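Local coordinates for phosphatidylethanolamine-binding protein (Plasmodium vivax, PDB 2GZQ) that probably binds phosphatidylethanolamine and similar phosphate-bearing ligands, at residues Arg97-Ser109 / Asn119-Ile131. Residues are numbered along the deposited sequence; the frame is centred on the assembly and turned at random.
Sequences RDYVHWAVSGIKS and NCITLLPYVGPSI
Ala103 and Ser105 each exchange a pair of backbone hydrogen bonds with the antiparallel residues 121-124, and a classic beta bulge at Leu123 and Leu124, both facing Ala103, shifts the register by one. Beyond it the pairing runs on to His101, whose O accepts Val127 N at 2.9 Å. The imidazole returns the grip: ND1 donates to Val127 O at 2.8 Å, a bent bond (138° at the hydrogen) with the acceptor 20° out of the ring plane. With CG anti to its carbonyl carbon, the ring reaches across to residues 127-130, where NE2 shares a water with Ser130 N; both ring nitrogens are thus tied and the ring's rotation is fixed. Tyr99 CD2 rests over one face of that ring. Val104 CG1 sits over one face of the Trp102 indole near the rim, while on the opposite face Tyr126, its OH bonded to Thr60 O, brings CB over the five-membered ring, 4.2 Å from its centroid, and turns its phenol edge inward, planes at 75°, in an offset edge-to-face pair. At the indole edge, CD1 meets Leu124 O in plane at 3.3 Å, and NE1 donates to a water also bonded to Thr122 OG1. On the other face of the sheet Leu124 CD1 reaches both methyls of Val100, each at 3.7 Å, and Ala103 CB packs against Leu124 CB. The contact builds one edge of the large mixed sheet of the phosphatidylethanolamine-binding protein fold: 121-124 is an edge strand, and strand 77-85 flanks 99-107 on its other side.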
ATOM      1  N   ARG A  97      -0.259  -0.530 -14.011  1.00  4.36           N
ATOM      2  CA  ARG A  97       0.461  -1.113 -12.821  1.00  4.32           C
ATOM      3  C   ARG A  97       1.621  -0.138 -12.482  1.00  4.34           C
ATOM      4  O   ARG A  97       2.432   0.163 -13.368  1.00  5.33           O
ATOM      5  CB  ARG A  97       1.088  -2.502 -13.200  1.00  4.78           C
ATOM      6  CG  ARG A  97       1.983  -3.153 -12.069  1.00  5.35           C
ATOM      7  CD  ARG A  97       2.379  -4.533 -12.444  1.00  6.53           C
ATOM      8  NE  ARG A  97       1.218  -5.411 -12.472  1.00  6.11           N
ATOM      9  CZ  ARG A  97       1.226  -6.683 -12.847  1.00 10.87           C
ATOM     10  NH1 ARG A  97       2.349  -7.257 -13.234  1.00 10.93           N
ATOM     11  NH2 ARG A  97       0.100  -7.379 -12.810  1.00 12.42           N
ATOM     12  N   ASP A  98       1.849   0.265 -11.237  1.00  2.69           N
ATOM     13  CA  ASP A  98       0.945   0.194 -10.076  1.00  2.13           C
ATOM     14  C   ASP A  98       0.108   1.463 -10.022  1.00  3.22           C
ATOM     15  O   ASP A  98       0.640   2.571 -10.109  1.00  4.90           O
ATOM     16  CB  ASP A  98       1.765   0.169  -8.791  1.00  3.46           C
ATOM     17  CG  ASP A  98       2.535  -1.118  -8.583  1.00  3.77           C
ATOM     18  OD1 ASP A  98       2.091  -2.159  -9.097  1.00  3.84           O
ATOM     19  OD2 ASP A  98       3.555  -1.083  -7.854  1.00  4.69           O
ATOM     20  N   TYR A  99      -1.194   1.348  -9.840  1.00  2.77           N
ATOM     21  CA  TYR A  99      -2.020   2.521  -9.527  1.00  2.75           C
ATOM     22  C   TYR A  99      -1.899   2.802  -8.042  1.00  3.37           C
ATOM     23  O   TYR A  99      -2.114   1.902  -7.226  1.00  5.00           O
ATOM     24  CB  TYR A  99      -3.473   2.254  -9.929  1.00  3.08           C
ATOM     25  CG  TYR A  99      -4.377   3.455  -9.801  1.00  3.62           C
ATOM     26  CD1 TYR A  99      -4.640   4.266 -10.888  1.00  5.41           C
ATOM     27  CD2 TYR A  99      -4.902   3.796  -8.596  1.00  5.66           C
ATOM     28  CE1 TYR A  99      -5.468   5.383 -10.752  1.00  8.26           C
ATOM     29  CE2 TYR A  99      -5.720   4.923  -8.453  1.00  7.02           C
ATOM     30  CZ  TYR A  99      -5.988   5.686  -9.542  1.00  6.29           C
ATOM     31  OH  TYR A  99      -6.794   6.806  -9.373  1.00 12.69           O
ATOM     32  N   VAL A 100      -1.555   4.033  -7.680  1.00  2.48           N
ATOM     33  CA  VAL A 100      -1.378   4.367  -6.285  1.00  3.19           C
ATOM     34  C   VAL A 100      -2.602   5.082  -5.695  1.00  3.32           C
ATOM     35  O   VAL A 100      -2.932   6.202  -6.066  1.00  3.25           O
ATOM     36  CB  VAL A 100      -0.033   5.100  -6.017  1.00  2.82           C
ATOM     37  CG1 VAL A 100       0.114   6.333  -6.864  1.00  3.46           C
ATOM     38  CG2 VAL A 100       0.131   5.404  -4.515  1.00  4.35           C
ATOM     39  N   HIS A 101      -3.264   4.380  -4.785  1.00  2.72           N
ATOM     40  CA  HIS A 101      -4.415   4.891  -4.081  1.00  2.13           C
ATOM     41  C   HIS A 101      -4.087   5.814  -2.921  1.00  2.00           C
ATOM     42  O   HIS A 101      -4.923   6.667  -2.572  1.00  2.00           O
ATOM     43  CB  HIS A 101      -5.234   3.701  -3.575  1.00  3.12           C
ATOM     44  CG  HIS A 101      -5.895   2.952  -4.670  1.00  2.68           C
ATOM     45  ND1 HIS A 101      -6.996   3.437  -5.323  1.00  4.69           N
ATOM     46  CD2 HIS A 101      -5.583   1.784  -5.284  1.00  4.51           C
ATOM     47  CE1 HIS A 101      -7.343   2.599  -6.291  1.00  5.12           C
ATOM     48  NE2 HIS A 101      -6.499   1.581  -6.284  1.00  5.42           N
ATOM     49  N   TRP A 102      -2.950   5.627  -2.266  1.00  2.07           N
ATOM     50  CA  TRP A 102      -2.710   6.263  -0.970  1.00  2.21           C
ATOM     51  C   TRP A 102      -1.244   6.143  -0.650  1.00  2.74           C
ATOM     52  O   TRP A 102      -0.657   5.078  -0.851  1.00  3.43           O
ATOM     53  CB  TRP A 102      -3.575   5.571   0.095  1.00  3.28           C
ATOM     54  CG  TRP A 102      -3.520   6.156   1.472  1.00  2.26           C
ATOM     55  CD1 TRP A 102      -3.335   7.466   1.825  1.00  2.98           C
ATOM     56  CD2 TRP A 102      -3.677   5.425   2.683  1.00  2.41           C
ATOM     57  NE1 TRP A 102      -3.375   7.585   3.197  1.00  2.27           N
ATOM     58  CE2 TRP A 102      -3.578   6.344   3.744  1.00  2.37           C
ATOM     59  CE3 TRP A 102      -3.898   4.072   2.971  1.00  3.35           C
ATOM     60  CZ2 TRP A 102      -3.653   5.956   5.074  1.00  2.91           C
ATOM     61  CZ3 TRP A 102      -4.001   3.689   4.298  1.00  4.30           C
ATOM     62  CH2 TRP A 102      -3.884   4.628   5.337  1.00  3.05           C
ATOM     63  N   ALA A 103      -0.649   7.227  -0.160  1.00  2.55           N
ATOM     64  CA  ALA A 103       0.713   7.207   0.368  1.00  3.20           C
ATOM     65  C   ALA A 103       0.811   8.113   1.561  1.00  2.73           C
ATOM     66  O   ALA A 103       0.563   9.319   1.463  1.00  2.98           O
ATOM     67  CB  ALA A 103       1.730   7.652  -0.677  1.00  3.47           C
ATOM     68  N   VAL A 104       1.199   7.557   2.703  1.00  3.04           N
ATOM     69  CA  VAL A 104       1.333   8.319   3.933  1.00  2.36           C
ATOM     70  C   VAL A 104       2.654   7.914   4.570  1.00  2.22           C
ATOM     71  O   VAL A 104       2.996   6.744   4.640  1.00  2.87           O
ATOM     72  CB  VAL A 104       0.110   8.132   4.861  1.00  3.11           C
ATOM     73  CG1 VAL A 104      -0.119   6.672   5.221  1.00  4.41           C
ATOM     74  CG2 VAL A 104       0.224   8.985   6.094  1.00  4.08           C
ATOM     75  N   SER A 105       3.392   8.918   5.032  1.00  3.03           N
ATOM     76  CA  SER A 105       4.734   8.737   5.543  1.00  3.63           C
ATOM     77  C   SER A 105       4.899   9.395   6.898  1.00  4.28           C
ATOM     78  O   SER A 105       4.307  10.442   7.155  1.00  9.85           O
ATOM     79  CB  SER A 105       5.677   9.344   4.511  1.00  5.36           C
ATOM     80  OG  SER A 105       7.045   9.207   4.862  1.00  5.57           O
ATOM     81  N   GLY A 106       5.654   8.806   7.801  1.00  3.85           N
ATOM     82  CA  GLY A 106       5.903   9.429   9.097  1.00  4.07           C
ATOM     83  C   GLY A 106       5.311   8.728  10.297  1.00  2.93           C
ATOM     84  O   GLY A 106       5.422   9.235  11.424  1.00  4.27           O
ATOM     85  N   ILE A 107       4.685   7.582  10.069  1.00  3.29           N
ATOM     86  CA  ILE A 107       3.968   6.841  11.127  1.00  3.66           C
ATOM     87  C   ILE A 107       4.953   6.359  12.192  1.00  2.57           C
ATOM     88  O   ILE A 107       5.971   5.760  11.896  1.00  2.62           O
ATOM     89  CB  ILE A 107       3.215   5.601  10.551  1.00  5.74           C
ATOM     90  CG1 ILE A 107       2.228   6.001   9.431  1.00  6.41           C
ATOM     91  CG2 ILE A 107       2.532   4.829  11.640  1.00 12.14           C
ATOM     92  CD1 ILE A 107       1.950   4.925   8.401  1.00  9.08           C
ATOM     93  N   LYS A 108       4.659   6.663  13.439  1.00  3.34           N
ATOM     94  CA  LYS A 108       5.481   6.303  14.593  1.00  4.93           C
ATOM     95  C   LYS A 108       4.758   5.340  15.552  1.00  4.74           C
ATOM     96  O   LYS A 108       5.405   4.694  16.375  1.00  8.70           O
ATOM     97  CB  LYS A 108       5.881   7.552  15.398  1.00  6.88           C
ATOM     98  CG  LYS A 108       6.779   8.508  14.675  1.00  9.89           C
ATOM     99  CD  LYS A 108       8.113   7.873  14.312  1.00 11.82           C
ATOM    100  CE  LYS A 108       8.958   7.574  15.535  1.00 11.55           C
ATOM    101  NZ  LYS A 108      10.277   6.898  15.284  1.00 13.80           N
ATOM    102  N   SER A 109       3.430   5.280  15.447  0.50 12.66           N
ATOM    103  CA  SER A 109       2.554   4.638  16.443  0.50 10.89           C
ATOM    104  C   SER A 109       2.130   3.249  15.974  0.50  5.09           C
ATOM    105  O   SER A 109       1.990   3.033  14.772  0.50  4.29           O
ATOM    106  CB  SER A 109       1.269   5.458  16.598  0.50  5.18           C
ATOM    107  OG  SER A 109       0.324   4.784  17.425  0.50  9.33           O
ATOM    108  N   ASN A 119       2.205  13.111  13.251  1.00  3.49           N
ATOM    109  CA  ASN A 119       3.503  12.772  12.668  1.00  4.46           C
ATOM    110  C   ASN A 119       3.484  12.571  11.174  1.00  3.29           C
ATOM    111  O   ASN A 119       4.545  12.506  10.552  1.00  5.14           O
ATOM    112  CB  ASN A 119       4.035  11.496  13.330  1.00  5.41           C
ATOM    113  CG  ASN A 119       4.192  11.632  14.832  1.00  9.70           C
ATOM    114  OD1 ASN A 119       3.710  10.791  15.591  1.00 14.48           O
ATOM    115  ND2 ASN A 119       4.856  12.683  15.256  1.00 11.68           N
ATOM    116  N   CYS A 120       2.290  12.387  10.630  1.00  3.13           N
ATOM    117  CA  CYS A 120       2.177  11.864   9.283  0.50  2.00           C
ATOM    118  C   CYS A 120       2.122  12.948   8.220  1.00  5.08           C
ATOM    119  O   CYS A 120       1.507  13.991   8.391  1.00  9.52           O
ATOM    120  CB  CYS A 120       0.958  10.968   9.192  0.50  2.00           C
ATOM    121  SG  CYS A 120       1.118   9.471  10.187  0.50  5.57           S
ATOM    122  N   ILE A 121       2.766  12.682   7.107  1.00  3.15           N
ATOM    123  CA  ILE A 121       2.680  13.496   5.910  1.00  3.38           C
ATOM    124  C   ILE A 121       1.906  12.670   4.905  1.00  3.21           C
ATOM    125  O   ILE A 121       2.333  11.561   4.532  1.00  4.13           O
ATOM    126  CB  ILE A 121       4.079  13.819   5.375  1.00  3.20           C
ATOM    127  CG1 ILE A 121       4.925  14.506   6.429  1.00  3.41           C
ATOM    128  CG2 ILE A 121       3.955  14.688   4.126  1.00  6.07           C
ATOM    129  CD1 ILE A 121       6.320  14.877   5.980  1.00  5.68           C
ATOM    130  N   THR A 122       0.795  13.189   4.426  1.00  3.46           N
ATOM    131  CA  THR A 122       0.029  12.540   3.391  1.00  4.03           C
ATOM    132  C   THR A 122       0.540  12.948   2.009  1.00  3.97           C
ATOM    133  O   THR A 122       0.270  14.047   1.525  1.00  4.18           O
ATOM    134  CB  THR A 122      -1.474  12.798   3.562  1.00  4.34           C
ATOM    135  OG1 THR A 122      -1.897  12.204   4.801  1.00  5.10           O
ATOM    136  CG2 THR A 122      -2.278  12.201   2.445  1.00  5.77           C
ATOM    137  N   LEU A 123       1.354  12.096   1.422  1.00  3.36           N
ATOM    138  CA  LEU A 123       1.989  12.401   0.152  1.00  2.96           C
ATOM    139  C   LEU A 123       1.002  12.243  -1.007  1.00  2.20           C
ATOM    140  O   LEU A 123       1.026  12.976  -1.968  1.00  3.08           O
ATOM    141  CB  LEU A 123       3.189  11.479  -0.057  1.00  3.01           C
ATOM    142  CG  LEU A 123       4.325  11.638   0.938  1.00  3.71           C
ATOM    143  CD1 LEU A 123       5.349  10.497   0.737  1.00  5.24           C
ATOM    144  CD2 LEU A 123       4.987  12.967   0.806  1.00  4.21           C
ATOM    145  N   LEU A 124       0.092  11.278  -0.881  1.00  3.21           N
ATOM    146  CA  LEU A 124      -1.026  11.113  -1.814  1.00  3.00           C
ATOM    147  C   LEU A 124      -2.269  10.763  -0.999  1.00  3.09           C
ATOM    148  O   LEU A 124      -2.316   9.677  -0.399  1.00  4.10           O
ATOM    149  CB  LEU A 124      -0.741  10.009  -2.834  1.00  4.90           C
ATOM    150  CG  LEU A 124       0.425  10.322  -3.774  1.00  3.47           C
ATOM    151  CD1 LEU A 124       0.832   9.059  -4.528  1.00  4.13           C
ATOM    152  CD2 LEU A 124       0.048  11.425  -4.770  1.00  4.92           C
ATOM    153  N   PRO A 125      -3.289  11.646  -1.003  0.50  2.20           N
ATOM    154  CA  PRO A 125      -4.422  11.340  -0.157  0.50  2.27           C
ATOM    155  C   PRO A 125      -5.215  10.155  -0.711  0.50  2.47           C
ATOM    156  O   PRO A 125      -5.246   9.909  -1.922  0.50  2.85           O
ATOM    157  CB  PRO A 125      -5.250  12.624  -0.188  0.50  4.40           C
ATOM    158  CG  PRO A 125      -4.886  13.292  -1.475  0.50  2.00           C
ATOM    159  CD  PRO A 125      -3.471  12.899  -1.762  0.50  2.00           C
ATOM    160  N   TYR A 126      -5.859   9.427   0.186  1.00  3.11           N
ATOM    161  CA  TYR A 126      -6.595   8.219  -0.158  1.00  2.79           C
ATOM    162  C   TYR A 126      -7.633   8.478  -1.227  1.00  2.41           C
ATOM    163  O   TYR A 126      -8.485   9.373  -1.063  1.00  3.81           O
ATOM    164  CB  TYR A 126      -7.286   7.674   1.100  1.00  3.29           C
ATOM    165  CG  TYR A 126      -8.002   6.378   0.845  1.00  2.76           C
ATOM    166  CD1 TYR A 126      -7.364   5.171   0.995  1.00  2.64           C
ATOM    167  CD2 TYR A 126      -9.328   6.370   0.434  1.00  3.25           C
ATOM    168  CE1 TYR A 126      -8.020   3.983   0.777  1.00  2.61           C
ATOM    169  CE2 TYR A 126      -9.998   5.177   0.179  1.00  2.50           C
ATOM    170  CZ  TYR A 126      -9.326   3.982   0.329  1.00  2.00           C
ATOM    171  OH  TYR A 126      -9.949   2.766   0.070  1.00  3.84           O
ATOM    172  N   VAL A 127      -7.637   7.649  -2.265  1.00  2.16           N
ATOM    173  CA  VAL A 127      -8.775   7.544  -3.167  0.60  4.42           C
ATOM    174  C   VAL A 127      -9.076   6.073  -3.307  1.00  2.00           C
ATOM    175  O   VAL A 127      -8.162   5.247  -3.456  1.00  3.96           O
ATOM    176  CB  VAL A 127      -8.492   8.185  -4.532  0.60  6.39           C
ATOM    177  CG1 VAL A 127      -8.181   9.662  -4.379  0.60 12.79           C
ATOM    178  CG2 VAL A 127      -7.366   7.463  -5.258  0.60  5.94           C
ATOM    179  N   GLY A 128     -10.341   5.719  -3.220  1.00  3.45           N
ATOM    180  CA  GLY A 128     -10.708   4.298  -3.180  1.00  4.43           C
ATOM    181  C   GLY A 128     -10.495   3.570  -4.496  1.00  4.52           C
ATOM    182  O   GLY A 128     -10.293   4.203  -5.534  1.00 10.41           O
ATOM    183  N   PRO A 129     -10.533   2.226  -4.463  1.00  4.35           N
ATOM    184  CA  PRO A 129     -10.343   1.372  -5.630  1.00  9.12           C
ATOM    185  C   PRO A 129     -11.105   1.786  -6.837  1.00 17.83           C
ATOM    186  O   PRO A 129     -12.261   2.187  -6.764  1.00  9.97           O
ATOM    187  CB  PRO A 129     -10.764  -0.009  -5.140  1.00 10.93           C
ATOM    188  CG  PRO A 129     -10.451   0.018  -3.689  1.00 15.33           C
ATOM    189  CD  PRO A 129     -10.757   1.427  -3.248  1.00  7.87           C
ATOM    190  N   SER A 130     -10.431   1.639  -7.960  1.00 13.08           N
ATOM    191  CA  SER A 130     -10.939   2.072  -9.237  1.00 13.49           C
ATOM    192  C   SER A 130     -11.125   0.845 -10.106  1.00 11.24           C
ATOM    193  O   SER A 130     -10.208   0.446 -10.829  1.00 15.56           O
ATOM    194  CB  SER A 130      -9.938   3.023  -9.871  1.00 11.82           C
ATOM    195  OG  SER A 130     -10.382   3.464 -11.142  1.00 18.61           O
ATOM    196  N   ILE A 131     -12.294   0.222 -10.005  1.00 10.35           N
ATOM    197  CA  ILE A 131     -12.481  -1.077 -10.636  1.00 10.48           C
ATOM    198  C   ILE A 131     -13.756  -1.106 -11.470  1.00  9.43           C
ATOM    199  O   ILE A 131     -14.859  -1.012 -10.935  1.00  7.77           O
ATOM    200  CB  ILE A 131     -12.536  -2.217  -9.574  1.00 11.57           C
ATOM    201  CG1 ILE A 131     -11.256  -2.235  -8.738  1.00 11.69           C
ATOM    202  CG2 ILE A 131     -12.769  -3.567 -10.269  1.00 11.12           C
ATOM    203  CD1 ILE A 131     -11.276  -3.241  -7.614  1.00 10.68           C
TER
HETATM  204  O   HOH W   1      -8.007   0.147  -8.190  1.00 15.54           O
HETATM  205  O   HOH W   2      -3.404   9.893   4.986  1.00 11.38           O
HETATM  206  O   HOH W   3       2.551   8.259  14.603  0.50 14.65           O